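Local coordinates for protein DELTA1-pyrroline-2-carboxylate reductase (Thermococcus litoralis DSM 5473, PDB 6T3E) that catalyses the reduction of Delta1-pyrroline-2-carboxylate to L-proline, using a nicotinamide dinucleotide such as NADH as hydride donor, at residues B[39-44]-B[335-340]; B[52-57]-B[301-306]; B[191-196]-B[202-207]; B[255-260]-B[281-286]; B[262-267]-B[308-313]. All coordinates share one frame; numbering follows the deposited sequence.

From the N terminus, helix 39-54 opens the first two loops. Interaction 1 joins its start to helix 324-341 and so encloses the other four contacts. Interaction 2 joins the end of the same helix to helix 298-303 and holds interactions 3 and 4 within its span. Interaction 3 closes a short loop at one edge of the parallel sheet, packing helix 186-200 on strand 203-206. Further on, interaction 4 ties helix 257-262 to helix 278-286. Interaction 5 starts inside that loop, on strand 264-267, and closes beyond it at 308-313, crossing both interaction 4 and interaction 2. It touches each of them through Leu-265 with Val-260 and Ile-301 with Val-266.

Interaction 1 (B[39-44]-B[335-340]); sequences MKEVIE and YEKALE
A long interhelical salt bridge between Glu-41 and Lys-337 spans from the first turns of helix 39-54 to the last turns of helix 324-341, at the surface of the protein. The backbones stay well apart, with 11.5 Å between the CA atoms of Glu-41 and Lys-337, and the gap is crossed by two side chains that reach for each other from opposite directions. Glu-41 is extended beyond CG (chi2 171°), which carries its carboxylate outward from the helix. Lys-337 bends at chi3 and chi4, bringing the end of its chain in front of that carboxylate. The nearest approach is made by its methylene, Lys-337 CE lying 3.3 Å from Glu-41 OE1. The ammonium stands farther back, with Lys-337 NZ 3.7 Å from Glu-41 OE1 and 3.8 Å from Glu-41 OE2. Its stronger partner is the carbonyl O of Leu-36, at the end of helix 30-36. Away from this pair, Met-39, Val-42 and Ile-43 face helix 128-146, while Tyr-335 and Leu-339 pack on strand 26-28 of the mixed sheet. Both carboxylate oxygens are almost equally distant from NZ, and neither is held by a hydrogen bond from it, so the attraction is probably diffuse and weak. The positive charge is likely to be steadied at least as much by the Leu-36 carbonyl as by Glu-41.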
# COMPACT_ATOMS: atom_id res chain seq x y z
N MET B 39 25.28 -5.84 7.18
CA MET B 39 24.52 -7.07 6.95
C MET B 39 24.39 -7.92 8.21
O MET B 39 23.35 -8.55 8.43
CB MET B 39 25.15 -7.86 5.80
CG MET B 39 24.38 -9.11 5.33
SD MET B 39 22.69 -8.84 4.73
CE MET B 39 22.95 -8.28 3.05
N LYS B 40 25.41 -7.93 9.07
CA LYS B 40 25.32 -8.69 10.31
C LYS B 40 24.17 -8.19 11.17
O LYS B 40 23.44 -8.99 11.77
CB LYS B 40 26.64 -8.61 11.07
CG LYS B 40 26.68 -9.49 12.29
CD LYS B 40 28.06 -9.48 12.93
CE LYS B 40 27.97 -9.73 14.42
NZ LYS B 40 26.58 -9.52 14.91
N GLU B 41 23.98 -6.87 11.23
CA GLU B 41 22.85 -6.29 11.95
C GLU B 41 21.53 -6.69 11.32
O GLU B 41 20.58 -7.07 12.02
CB GLU B 41 23.00 -4.77 12.01
CG GLU B 41 23.78 -4.28 13.21
CD GLU B 41 24.12 -2.79 13.14
OE1 GLU B 41 24.52 -2.22 14.18
OE2 GLU B 41 23.98 -2.20 12.04
N VAL B 42 21.44 -6.61 9.98
CA VAL B 42 20.19 -6.89 9.28
C VAL B 42 19.82 -8.36 9.41
O VAL B 42 18.64 -8.70 9.52
CB VAL B 42 20.30 -6.48 7.80
CG1 VAL B 42 18.94 -6.60 7.11
CG2 VAL B 42 20.79 -5.06 7.68
N ILE B 43 20.82 -9.24 9.43
CA ILE B 43 20.55 -10.66 9.61
C ILE B 43 19.89 -10.90 10.96
O ILE B 43 18.84 -11.55 11.06
CB ILE B 43 21.84 -11.47 9.46
CG1 ILE B 43 22.20 -11.62 7.97
CG2 ILE B 43 21.73 -12.82 10.18
CD1 ILE B 43 23.64 -11.91 7.71
N GLU B 44 20.46 -10.31 12.02
CA GLU B 44 19.86 -10.43 13.34
C GLU B 44 18.45 -9.85 13.36
O GLU B 44 17.53 -10.45 13.93
CB GLU B 44 20.74 -9.74 14.39
CG GLU B 44 22.10 -10.39 14.58
CD GLU B 44 23.07 -9.51 15.36
OE1 GLU B 44 22.62 -8.74 16.24
OE2 GLU B 44 24.29 -9.59 15.09
N TYR B 335 15.99 3.75 10.91
CA TYR B 335 15.45 5.01 11.39
C TYR B 335 15.99 5.35 12.78
O TYR B 335 16.41 6.48 13.04
CB TYR B 335 13.93 4.95 11.40
CG TYR B 335 13.25 6.09 12.12
CD1 TYR B 335 13.16 7.34 11.52
CD2 TYR B 335 12.69 5.91 13.38
CE1 TYR B 335 12.53 8.40 12.17
CE2 TYR B 335 12.06 6.96 14.04
CZ TYR B 335 11.98 8.20 13.42
OH TYR B 335 11.34 9.24 14.04
N GLU B 336 16.02 4.36 13.68
CA GLU B 336 16.45 4.66 15.04
C GLU B 336 17.95 4.91 15.11
O GLU B 336 18.41 5.65 15.98
CB GLU B 336 16.04 3.52 15.97
CG GLU B 336 14.55 3.50 16.31
CD GLU B 336 14.20 2.35 17.25
OE1 GLU B 336 15.13 1.77 17.84
OE2 GLU B 336 13.00 2.03 17.39
N LYS B 337 18.74 4.34 14.19
CA LYS B 337 20.16 4.65 14.17
C LYS B 337 20.41 6.04 13.61
O LYS B 337 21.36 6.71 14.02
CB LYS B 337 20.90 3.59 13.35
CG LYS B 337 21.32 2.40 14.18
CD LYS B 337 21.88 1.31 13.29
CE LYS B 337 23.14 0.72 13.89
NZ LYS B 337 24.33 1.34 13.28
N ALA B 338 19.54 6.50 12.70
CA ALA B 338 19.68 7.86 12.18
C ALA B 338 19.48 8.88 13.28
O ALA B 338 20.23 9.85 13.39
CB ALA B 338 18.69 8.09 11.05
N LEU B 339 18.48 8.65 14.14
CA LEU B 339 18.26 9.58 15.25
C LEU B 339 19.47 9.62 16.17
O LEU B 339 19.95 10.70 16.52
CB LEU B 339 17.00 9.17 16.01
CG LEU B 339 15.71 9.10 15.20
CD1 LEU B 339 14.59 8.58 16.07
CD2 LEU B 339 15.34 10.45 14.57
N GLU B 340 20.01 8.45 16.51
CA GLU B 340 21.16 8.38 17.40
C GLU B 340 22.42 8.93 16.74
O GLU B 340 23.32 9.43 17.42
CB GLU B 340 21.36 6.92 17.84
CG GLU B 340 22.49 6.63 18.81
CD GLU B 340 22.97 5.17 18.73
OE1 GLU B 340 22.66 4.49 17.72
OE2 GLU B 340 23.66 4.70 19.67

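Interaction 2 (B[52-57]-B[301-306]); sequences ELYNGK and IVAGVK
Tyr-54 and Ala-303 mark where the ends of two helices draw together, their CA atoms 7.0 Å apart. Helix 39-54 finishes in a Schellman motif: Gly-56, with positive phi (74°), is its C-prime residue, Lys-57 N bonds to Glu-52 O at 3.1 Å, and a weak bond joins Gly-56 N to Leu-53 O. Gly-304, also at positive phi, leads the chain out of helix 298-303. The contact hangs on the ring of Tyr-54, whose CG lies opposite the backbone N (chi1 -176°) and is thereby sent out toward the second helix. Ala-303 CB sits over one face in a CH-pi contact, 3.9 Å from the centroid of the Tyr-54 ring and 20° off its normal. Val-305 comes to the phenol end at about a right angle to the tyrosine side chain. Leu-53, one residue earlier, turns to Ala-299 of the same second helix. Cutting the tyrosine back to an alanine would probably open a gap between the helix ends and leave the Ala-303 methyl and Val-305 without their aromatic partner. At the far end of the ring, Val-305 CG2 lies 3.7 Å from Tyr-54 CZ.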
# COMPACT_ATOMS: atom_id res chain seq x y z
N GLU B 52 9.09 -12.71 15.83
CA GLU B 52 7.93 -11.92 16.23
C GLU B 52 6.69 -12.32 15.43
O GLU B 52 5.58 -12.36 15.98
CB GLU B 52 8.25 -10.43 16.07
CG GLU B 52 7.05 -9.48 16.21
CD GLU B 52 7.43 -8.01 16.45
OE1 GLU B 52 8.63 -7.71 16.63
OE2 GLU B 52 6.52 -7.16 16.45
N LEU B 53 6.87 -12.68 14.16
CA LEU B 53 5.75 -13.14 13.33
C LEU B 53 5.20 -14.48 13.80
O LEU B 53 3.99 -14.71 13.75
CB LEU B 53 6.20 -13.23 11.87
CG LEU B 53 5.47 -14.23 10.97
CD1 LEU B 53 4.08 -13.72 10.63
CD2 LEU B 53 6.30 -14.49 9.72
N TYR B 54 6.07 -15.38 14.25
CA TYR B 54 5.61 -16.69 14.71
C TYR B 54 4.81 -16.58 16.01
O TYR B 54 3.89 -17.37 16.23
CB TYR B 54 6.79 -17.64 14.89
CG TYR B 54 6.34 -19.04 15.26
CD1 TYR B 54 5.96 -19.96 14.28
CD2 TYR B 54 6.26 -19.44 16.60
CE1 TYR B 54 5.54 -21.22 14.60
CE2 TYR B 54 5.83 -20.72 16.93
CZ TYR B 54 5.47 -21.60 15.93
OH TYR B 54 5.04 -22.87 16.24
N ASN B 55 5.19 -15.66 16.89
CA ASN B 55 4.52 -15.51 18.18
C ASN B 55 3.21 -14.73 18.07
O ASN B 55 2.66 -14.35 19.11
CB ASN B 55 5.45 -14.83 19.19
CG ASN B 55 6.69 -15.65 19.48
OD1 ASN B 55 6.66 -16.88 19.47
ND2 ASN B 55 7.80 -14.97 19.75
N GLY B 56 2.70 -14.52 16.86
CA GLY B 56 1.44 -13.82 16.66
C GLY B 56 1.48 -12.33 16.87
O GLY B 56 0.43 -11.71 17.06
N LYS B 57 2.67 -11.73 16.84
CA LYS B 57 2.84 -10.30 17.07
C LYS B 57 3.09 -9.51 15.79
O LYS B 57 3.67 -8.42 15.84
CB LYS B 57 3.98 -10.07 18.06
CG LYS B 57 3.71 -10.59 19.45
CD LYS B 57 2.55 -9.85 20.08
CE LYS B 57 2.37 -10.22 21.56
NZ LYS B 57 1.62 -9.18 22.33
N ILE B 301 11.00 -22.34 11.33
CA ILE B 301 12.38 -22.76 11.51
C ILE B 301 13.10 -21.87 12.52
O ILE B 301 13.86 -22.36 13.36
CB ILE B 301 13.10 -22.79 10.15
CG1 ILE B 301 12.64 -24.01 9.35
CG2 ILE B 301 14.61 -22.80 10.34
CD1 ILE B 301 13.54 -24.35 8.20
N VAL B 302 12.88 -20.56 12.45
CA VAL B 302 13.54 -19.65 13.39
C VAL B 302 13.08 -19.96 14.81
O VAL B 302 13.89 -20.00 15.75
CB VAL B 302 13.25 -18.18 13.02
CG1 VAL B 302 13.95 -17.23 14.00
CG2 VAL B 302 13.69 -17.87 11.60
N ALA B 303 11.79 -20.24 14.98
CA ALA B 303 11.23 -20.53 16.30
C ALA B 303 11.71 -21.87 16.86
O ALA B 303 11.53 -22.11 18.06
CB ALA B 303 9.71 -20.52 16.22
N GLY B 304 12.31 -22.72 16.04
CA GLY B 304 12.71 -24.05 16.47
C GLY B 304 11.61 -25.09 16.46
O GLY B 304 11.89 -26.26 16.73
N VAL B 305 10.37 -24.69 16.15
CA VAL B 305 9.26 -25.63 16.07
C VAL B 305 9.47 -26.64 14.94
O VAL B 305 9.23 -27.85 15.12
CB VAL B 305 7.93 -24.86 15.91
CG1 VAL B 305 6.89 -25.70 15.18
CG2 VAL B 305 7.44 -24.41 17.28
N LYS B 306 9.92 -26.19 13.77
CA LYS B 306 10.22 -27.07 12.66
C LYS B 306 11.72 -27.09 12.45
O LYS B 306 12.38 -26.05 12.54
CB LYS B 306 9.54 -26.60 11.37
CG LYS B 306 8.06 -26.83 11.32
CD LYS B 306 7.77 -28.25 10.91
CE LYS B 306 6.38 -28.38 10.31
NZ LYS B 306 6.02 -29.82 10.16

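Interaction 3 (B[191-196]-B[202-207]); sequences KFAEEM and IEIKTV
Apolar packing carries this contact, in which Ile-204 of strand 203-206 is pressed beneath helix 186-200. Both methyl ends of Ile-204 are used. With CG2 opposite the backbone N and CG1 beside it (chi1 -60°), the two branches part along the helix: Ile-204 CG2 touches Ala-193 CB at 3.6 Å, while Ile-204 CD1 reaches Met-196 CB, also at 3.6 Å. The Ala-193 methyl meets the strand a second time two residues along, with Thr-206 CG2 3.6 Å from Ala-193 CB. A valine in place of Ile-204 would lack CD1 and is likely to leave a gap beside Met-196. Contacts with the main chain add to this, as Ala-193 CB lies 3.6 Å from Ile-204 O. Within the helix, Met-196 CG, placed beside the backbone N by chi1 -72°, lies over the centre of the Phe-192 ring, 3.7 Å above the plane. Phe-192 and Ile-204 both extend the packing to helix 161-173 and strand 178-182. As for backbone geometry, the local axes run almost antiparallel, at 171°, with a closest approach of 7.4 Å. Backbone hydrogen bonds of Glu-203, Lys-205 and Val-207 with strand 178-182 tie this edge strand to its neighbour. Strand 178-182, helix 186-200 and strand 203-206 form a beta-alpha-beta crossover, consistent with a Rossmann-type dinucleotide-binding domain.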
# COMPACT_ATOMS: atom_id res chain seq x y z
N LYS B 191 32.09 -7.71 -13.64
CA LYS B 191 32.03 -6.66 -12.64
C LYS B 191 31.71 -7.24 -11.27
O LYS B 191 32.25 -6.80 -10.26
CB LYS B 191 30.99 -5.62 -13.05
CG LYS B 191 31.23 -4.27 -12.43
CD LYS B 191 30.16 -3.28 -12.80
CE LYS B 191 30.06 -2.19 -11.72
NZ LYS B 191 31.34 -1.40 -11.59
N PHE B 192 30.84 -8.25 -11.23
CA PHE B 192 30.53 -8.91 -9.97
C PHE B 192 31.76 -9.61 -9.39
O PHE B 192 32.08 -9.42 -8.21
CB PHE B 192 29.39 -9.91 -10.18
CG PHE B 192 28.89 -10.54 -8.92
CD1 PHE B 192 29.58 -11.61 -8.35
CD2 PHE B 192 27.73 -10.09 -8.32
CE1 PHE B 192 29.12 -12.19 -7.18
CE2 PHE B 192 27.27 -10.67 -7.15
CZ PHE B 192 27.96 -11.73 -6.58
N ALA B 193 32.43 -10.44 -10.20
CA ALA B 193 33.57 -11.19 -9.68
C ALA B 193 34.67 -10.26 -9.18
O ALA B 193 35.20 -10.45 -8.08
CB ALA B 193 34.10 -12.15 -10.74
N GLU B 194 35.00 -9.23 -9.96
CA GLU B 194 36.05 -8.30 -9.55
C GLU B 194 35.63 -7.56 -8.28
O GLU B 194 36.31 -7.63 -7.25
CB GLU B 194 36.35 -7.31 -10.67
CG GLU B 194 37.05 -7.90 -11.88
CD GLU B 194 37.16 -6.91 -13.02
OE1 GLU B 194 36.81 -5.72 -12.80
OE2 GLU B 194 37.58 -7.31 -14.13
N GLU B 195 34.51 -6.84 -8.35
CA GLU B 195 34.11 -5.95 -7.28
C GLU B 195 33.75 -6.71 -6.01
O GLU B 195 34.05 -6.24 -4.90
CB GLU B 195 32.96 -5.07 -7.73
CG GLU B 195 33.42 -3.98 -8.66
CD GLU B 195 32.31 -3.04 -9.03
OE1 GLU B 195 31.14 -3.34 -8.71
OE2 GLU B 195 32.61 -1.97 -9.62
N MET B 196 33.07 -7.85 -6.14
CA MET B 196 32.70 -8.60 -4.94
C MET B 196 33.89 -9.33 -4.33
O MET B 196 33.84 -9.68 -3.14
CB MET B 196 31.56 -9.57 -5.25
CG MET B 196 30.21 -8.86 -5.46
SD MET B 196 29.73 -7.73 -4.13
CE MET B 196 29.20 -8.92 -2.91
N ILE B 202 37.33 -12.72 -0.88
CA ILE B 202 37.32 -14.11 -1.31
C ILE B 202 37.54 -14.13 -2.81
O ILE B 202 37.30 -13.14 -3.51
CB ILE B 202 36.00 -14.84 -0.98
CG1 ILE B 202 34.82 -14.17 -1.68
CG2 ILE B 202 35.79 -14.94 0.53
CD1 ILE B 202 33.61 -15.08 -1.88
N GLU B 203 38.02 -15.27 -3.30
CA GLU B 203 38.25 -15.46 -4.72
C GLU B 203 36.93 -15.73 -5.44
O GLU B 203 36.15 -16.59 -5.03
CB GLU B 203 39.24 -16.60 -4.96
CG GLU B 203 39.51 -16.87 -6.43
CD GLU B 203 40.27 -18.16 -6.66
OE1 GLU B 203 41.05 -18.56 -5.77
OE2 GLU B 203 40.09 -18.77 -7.74
N ILE B 204 36.66 -14.97 -6.50
CA ILE B 204 35.45 -15.17 -7.30
C ILE B 204 35.84 -15.27 -8.77
O ILE B 204 36.49 -14.36 -9.31
CB ILE B 204 34.42 -14.05 -7.07
CG1 ILE B 204 34.03 -14.01 -5.58
CG2 ILE B 204 33.20 -14.28 -7.94
CD1 ILE B 204 33.43 -12.70 -5.10
N LYS B 205 35.44 -16.35 -9.40
CA LYS B 205 35.78 -16.63 -10.79
C LYS B 205 34.49 -16.75 -11.57
O LYS B 205 33.53 -17.39 -11.12
CB LYS B 205 36.60 -17.91 -10.92
CG LYS B 205 38.08 -17.74 -10.66
CD LYS B 205 38.84 -17.53 -11.96
CE LYS B 205 40.03 -16.60 -11.80
NZ LYS B 205 40.70 -16.36 -13.11
N THR B 206 34.46 -16.12 -12.73
CA THR B 206 33.32 -16.24 -13.61
C THR B 206 33.41 -17.58 -14.33
O THR B 206 34.48 -17.93 -14.84
CB THR B 206 33.29 -15.10 -14.61
OG1 THR B 206 34.41 -15.23 -15.50
CG2 THR B 206 33.37 -13.76 -13.90
N VAL B 207 32.31 -18.32 -14.35
CA VAL B 207 32.20 -19.55 -15.14
C VAL B 207 31.24 -19.27 -16.30
O VAL B 207 30.50 -18.28 -16.30
CB VAL B 207 31.74 -20.76 -14.29
CG1 VAL B 207 32.65 -20.98 -13.11
CG2 VAL B 207 30.29 -20.58 -13.83

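Interaction 4 (B[255-260]-B[281-286]); sequences LDSETV and IIPMKE
Ser-257 and Glu-286 both place their first side-chain branch opposite the carbonyl carbon (chi1 -57° and -64°), which turns the hydroxyl and the carboxylate toward each other between two helices. Glu-286 is extended beyond CG, and its carboxylate reaches back to the first turn of helix 257-262. There Ser-257 OG donates a hydrogen bond to Glu-286 OE2; the modelled separation is very short, and its exact length is doubtful. Arg-253 serves both partners, bonding Ser-257 OG through NH1 and approaching Glu-286 OE1 with NH2 in a long, weak ion pair, so the carboxylate probably gains some charge compensation. Beside the polar link Pro-283 packs loosely, its ring CG 4.3 Å from Val-260 CG2 and also near the Ser-257 hydroxyl. The proline has no N-H for the preceding turn and kinks helix 278-286. The start of helix 257-262 is capped by Asp-256. Its OD1 takes a hydrogen bond from Thr-259 N, 3.0 Å from Asp-256 OD1 and 47° out of the carboxylate plane, and another from Thr-259 OG1, 2.6 Å from Asp-256 OD1. Asp-256 OD2 accepts from Gly-233 N, binding the cap to the neighbouring loop. The bond from Thr-259 N makes Asp-256 an N-cap, and the capped helix docks its first turn against the proline-kinked helix 278-286.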
# COMPACT_ATOMS: atom_id res chain seq x y z
N LEU B 255 13.77 -22.10 -11.64
CA LEU B 255 14.10 -23.47 -11.27
C LEU B 255 13.15 -24.41 -11.99
O LEU B 255 11.93 -24.20 -11.97
CB LEU B 255 13.99 -23.67 -9.76
CG LEU B 255 14.35 -22.44 -8.93
CD1 LEU B 255 13.97 -22.64 -7.46
CD2 LEU B 255 15.84 -22.18 -9.07
N ASP B 256 13.69 -25.46 -12.59
CA ASP B 256 12.80 -26.43 -13.21
C ASP B 256 12.06 -27.24 -12.14
O ASP B 256 12.36 -27.17 -10.94
CB ASP B 256 13.57 -27.34 -14.17
CG ASP B 256 14.52 -28.30 -13.47
OD1 ASP B 256 14.87 -28.05 -12.29
OD2 ASP B 256 14.93 -29.29 -14.11
N SER B 257 11.05 -27.99 -12.58
CA SER B 257 10.24 -28.74 -11.64
C SER B 257 11.06 -29.77 -10.88
O SER B 257 10.77 -30.06 -9.71
CB SER B 257 9.08 -29.41 -12.39
OG SER B 257 8.31 -28.45 -13.08
N GLU B 258 12.12 -30.30 -11.50
CA GLU B 258 12.95 -31.29 -10.83
C GLU B 258 13.65 -30.70 -9.61
O GLU B 258 13.78 -31.37 -8.58
CB GLU B 258 13.97 -31.87 -11.81
CG GLU B 258 14.96 -32.85 -11.19
CD GLU B 258 14.29 -34.08 -10.64
OE1 GLU B 258 13.13 -34.35 -11.01
OE2 GLU B 258 14.93 -34.80 -9.83
N THR B 259 14.12 -29.45 -9.72
CA THR B 259 14.81 -28.81 -8.60
C THR B 259 13.90 -28.69 -7.37
O THR B 259 14.32 -29.01 -6.25
CB THR B 259 15.30 -27.42 -9.04
OG1 THR B 259 16.25 -27.56 -10.10
CG2 THR B 259 15.95 -26.69 -7.87
N VAL B 260 12.65 -28.26 -7.57
CA VAL B 260 11.74 -28.09 -6.45
C VAL B 260 11.38 -29.44 -5.83
O VAL B 260 11.48 -29.62 -4.61
CB VAL B 260 10.49 -27.31 -6.88
CG1 VAL B 260 9.63 -26.97 -5.68
CG2 VAL B 260 10.88 -26.04 -7.63
N ILE B 281 4.26 -22.57 -8.01
CA ILE B 281 2.91 -22.74 -8.53
C ILE B 281 2.91 -23.65 -9.75
O ILE B 281 2.03 -24.51 -9.90
CB ILE B 281 2.29 -21.37 -8.85
CG1 ILE B 281 2.08 -20.55 -7.59
CG2 ILE B 281 0.96 -21.54 -9.57
CD1 ILE B 281 1.96 -19.06 -7.86
N ILE B 282 3.88 -23.47 -10.65
CA ILE B 282 3.92 -24.25 -11.88
C ILE B 282 4.15 -25.73 -11.57
O ILE B 282 3.40 -26.57 -12.09
CB ILE B 282 4.98 -23.70 -12.85
CG1 ILE B 282 4.52 -22.37 -13.47
CG2 ILE B 282 5.29 -24.71 -13.95
CD1 ILE B 282 5.61 -21.62 -14.19
N PRO B 283 5.15 -26.12 -10.76
CA PRO B 283 5.30 -27.55 -10.47
C PRO B 283 4.09 -28.17 -9.79
O PRO B 283 3.82 -29.36 -10.00
CB PRO B 283 6.54 -27.60 -9.56
CG PRO B 283 7.28 -26.36 -9.87
CD PRO B 283 6.22 -25.33 -10.12
N MET B 284 3.35 -27.40 -9.00
CA MET B 284 2.15 -27.95 -8.40
C MET B 284 1.01 -28.07 -9.40
O MET B 284 0.20 -29.00 -9.30
CB MET B 284 1.72 -27.09 -7.21
CG MET B 284 2.53 -27.39 -5.97
SD MET B 284 2.50 -26.00 -4.84
CE MET B 284 0.81 -25.45 -4.96
N LYS B 285 0.95 -27.17 -10.38
CA LYS B 285 -0.02 -27.32 -11.46
C LYS B 285 0.27 -28.57 -12.28
O LYS B 285 -0.66 -29.24 -12.75
CB LYS B 285 -0.03 -26.08 -12.35
CG LYS B 285 -0.95 -24.97 -11.88
CD LYS B 285 -0.83 -23.76 -12.79
CE LYS B 285 -1.89 -22.71 -12.47
NZ LYS B 285 -1.84 -21.55 -13.42
N GLU B 286 1.55 -28.88 -12.49
CA GLU B 286 1.93 -30.09 -13.22
C GLU B 286 1.52 -31.36 -12.48
O GLU B 286 1.28 -32.39 -13.10
CB GLU B 286 3.44 -30.11 -13.47
CG GLU B 286 3.99 -28.99 -14.36
CD GLU B 286 5.51 -29.06 -14.53
OE1 GLU B 286 6.02 -28.73 -15.63
OE2 GLU B 286 6.20 -29.45 -13.57

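Interaction 5 (B[262-267]-B[308-313]); sequences KSKLVV and GRENNR
Nearly the whole of this contact is made by one ammonium group: Lys-264 of strand 264-267 sends NZ out to a main-chain carbonyl and a carboxylate of the 308-313 loop. Lys-264 NZ donates to Gly-308 O, a bond so short in the model that its length is doubtful. It also forms a salt bridge with Glu-310, where OE1 is used on its anti lone pair, 3.2 Å from Lys-264 NZ. The lysine starts with CG opposite its backbone N (chi1 -161°) and bends at chi3, and it crosses the extended Glu-310 side chain at about a right angle. Glu-314 adds a long, weak ion pair to the same NZ, which may contribute a little to balancing its charge. The loop is braced as well: Asn-311 OD1 accepts from Arg-313 N at 2.9 Å, on a lone pair in the carbonyl plane, forming an Asx turn, while Arg-309 turns its guanidinium to the carbonyls of Glu-314 and Leu-146. Just beyond, the chain enters strand 316-319, which pairs with strand 264-267 through backbone bonds of Lys-264 with Ile-315 and Leu-317. Because strand 264-267 lies next to the outermost strand 294-297, the lysine stands near the edge of the parallel sheet, against His-295, and ties the loop that follows helix 298-303 to strand 264-267.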
# COMPACT_ATOMS: atom_id res chain seq x y z
N LYS B 262 12.94 -32.24 -5.90
CA LYS B 262 14.09 -32.95 -5.35
C LYS B 262 14.52 -32.44 -3.98
O LYS B 262 15.24 -33.15 -3.27
CB LYS B 262 15.26 -32.85 -6.34
CG LYS B 262 16.45 -33.69 -6.01
CD LYS B 262 17.69 -33.17 -6.72
CE LYS B 262 17.73 -33.60 -8.18
NZ LYS B 262 18.63 -34.78 -8.37
N SER B 263 14.07 -31.25 -3.58
CA SER B 263 14.63 -30.58 -2.42
C SER B 263 13.67 -30.59 -1.24
O SER B 263 12.46 -30.80 -1.38
CB SER B 263 14.99 -29.12 -2.74
OG SER B 263 16.15 -29.03 -3.55
N LYS B 264 14.24 -30.35 -0.06
CA LYS B 264 13.49 -30.05 1.15
C LYS B 264 13.15 -28.57 1.11
O LYS B 264 14.03 -27.72 1.27
CB LYS B 264 14.31 -30.41 2.39
CG LYS B 264 13.50 -30.59 3.66
CD LYS B 264 14.35 -30.35 4.89
CE LYS B 264 14.11 -31.41 5.94
NZ LYS B 264 14.98 -31.20 7.12
N LEU B 265 11.87 -28.26 0.91
CA LEU B 265 11.43 -26.93 0.53
C LEU B 265 11.07 -26.09 1.75
O LEU B 265 10.18 -26.45 2.53
CB LEU B 265 10.24 -27.03 -0.43
CG LEU B 265 9.62 -25.73 -0.95
CD1 LEU B 265 10.69 -24.84 -1.56
CD2 LEU B 265 8.53 -26.04 -1.97
N VAL B 266 11.74 -24.94 1.90
CA VAL B 266 11.40 -23.95 2.91
C VAL B 266 11.06 -22.65 2.19
O VAL B 266 11.77 -22.24 1.27
CB VAL B 266 12.53 -23.73 3.93
CG1 VAL B 266 12.21 -22.57 4.85
CG2 VAL B 266 12.77 -25.00 4.74
N VAL B 267 9.97 -22.01 2.60
CA VAL B 267 9.47 -20.79 1.97
C VAL B 267 9.52 -19.66 2.98
O VAL B 267 9.46 -19.88 4.19
CB VAL B 267 8.04 -20.98 1.43
CG1 VAL B 267 7.99 -22.13 0.43
CG2 VAL B 267 7.07 -21.21 2.57
N GLY B 308 15.42 -27.63 10.53
CA GLY B 308 16.01 -27.22 9.27
C GLY B 308 16.72 -28.35 8.54
O GLY B 308 16.07 -29.28 8.06
N ARG B 309 18.05 -28.28 8.46
CA ARG B 309 18.85 -29.31 7.80
C ARG B 309 19.20 -30.39 8.81
O ARG B 309 19.85 -30.12 9.82
CB ARG B 309 20.12 -28.70 7.22
CG ARG B 309 21.15 -29.71 6.75
CD ARG B 309 22.24 -29.04 5.93
NE ARG B 309 22.76 -29.92 4.89
CZ ARG B 309 22.26 -30.01 3.66
NH1 ARG B 309 21.22 -29.27 3.30
NH2 ARG B 309 22.80 -30.84 2.79
N GLU B 310 18.77 -31.63 8.52
CA GLU B 310 18.94 -32.74 9.44
C GLU B 310 20.09 -33.67 9.09
O GLU B 310 20.62 -34.33 9.99
CB GLU B 310 17.65 -33.57 9.52
CG GLU B 310 16.42 -32.71 9.75
CD GLU B 310 15.20 -33.53 10.06
OE1 GLU B 310 14.16 -33.31 9.39
OE2 GLU B 310 15.27 -34.40 10.95
N ASN B 311 20.48 -33.76 7.82
CA ASN B 311 21.55 -34.66 7.43
C ASN B 311 22.30 -34.09 6.24
O ASN B 311 21.89 -33.10 5.63
CB ASN B 311 21.04 -36.08 7.13
CG ASN B 311 20.13 -36.13 5.92
OD1 ASN B 311 20.58 -36.03 4.78
ND2 ASN B 311 18.83 -36.28 6.16
N ASN B 312 23.43 -34.73 5.92
CA ASN B 312 24.33 -34.24 4.89
C ASN B 312 23.83 -34.51 3.48
O ASN B 312 24.22 -33.79 2.55
CB ASN B 312 25.71 -34.87 5.05
CG ASN B 312 26.69 -33.95 5.74
OD1 ASN B 312 26.31 -33.14 6.60
ND2 ASN B 312 27.95 -34.05 5.36
N ARG B 313 22.99 -35.52 3.29
CA ARG B 313 22.66 -35.94 1.93
C ARG B 313 21.47 -35.20 1.35
O ARG B 313 21.33 -35.15 0.12
CB ARG B 313 22.39 -37.45 1.90
CG ARG B 313 23.47 -38.29 2.57
CD ARG B 313 23.65 -39.63 1.87
NE ARG B 313 24.99 -40.21 2.08
CZ ARG B 313 26.13 -39.63 1.71
NH1 ARG B 313 27.29 -40.24 1.94
NH2 ARG B 313 26.11 -38.44 1.12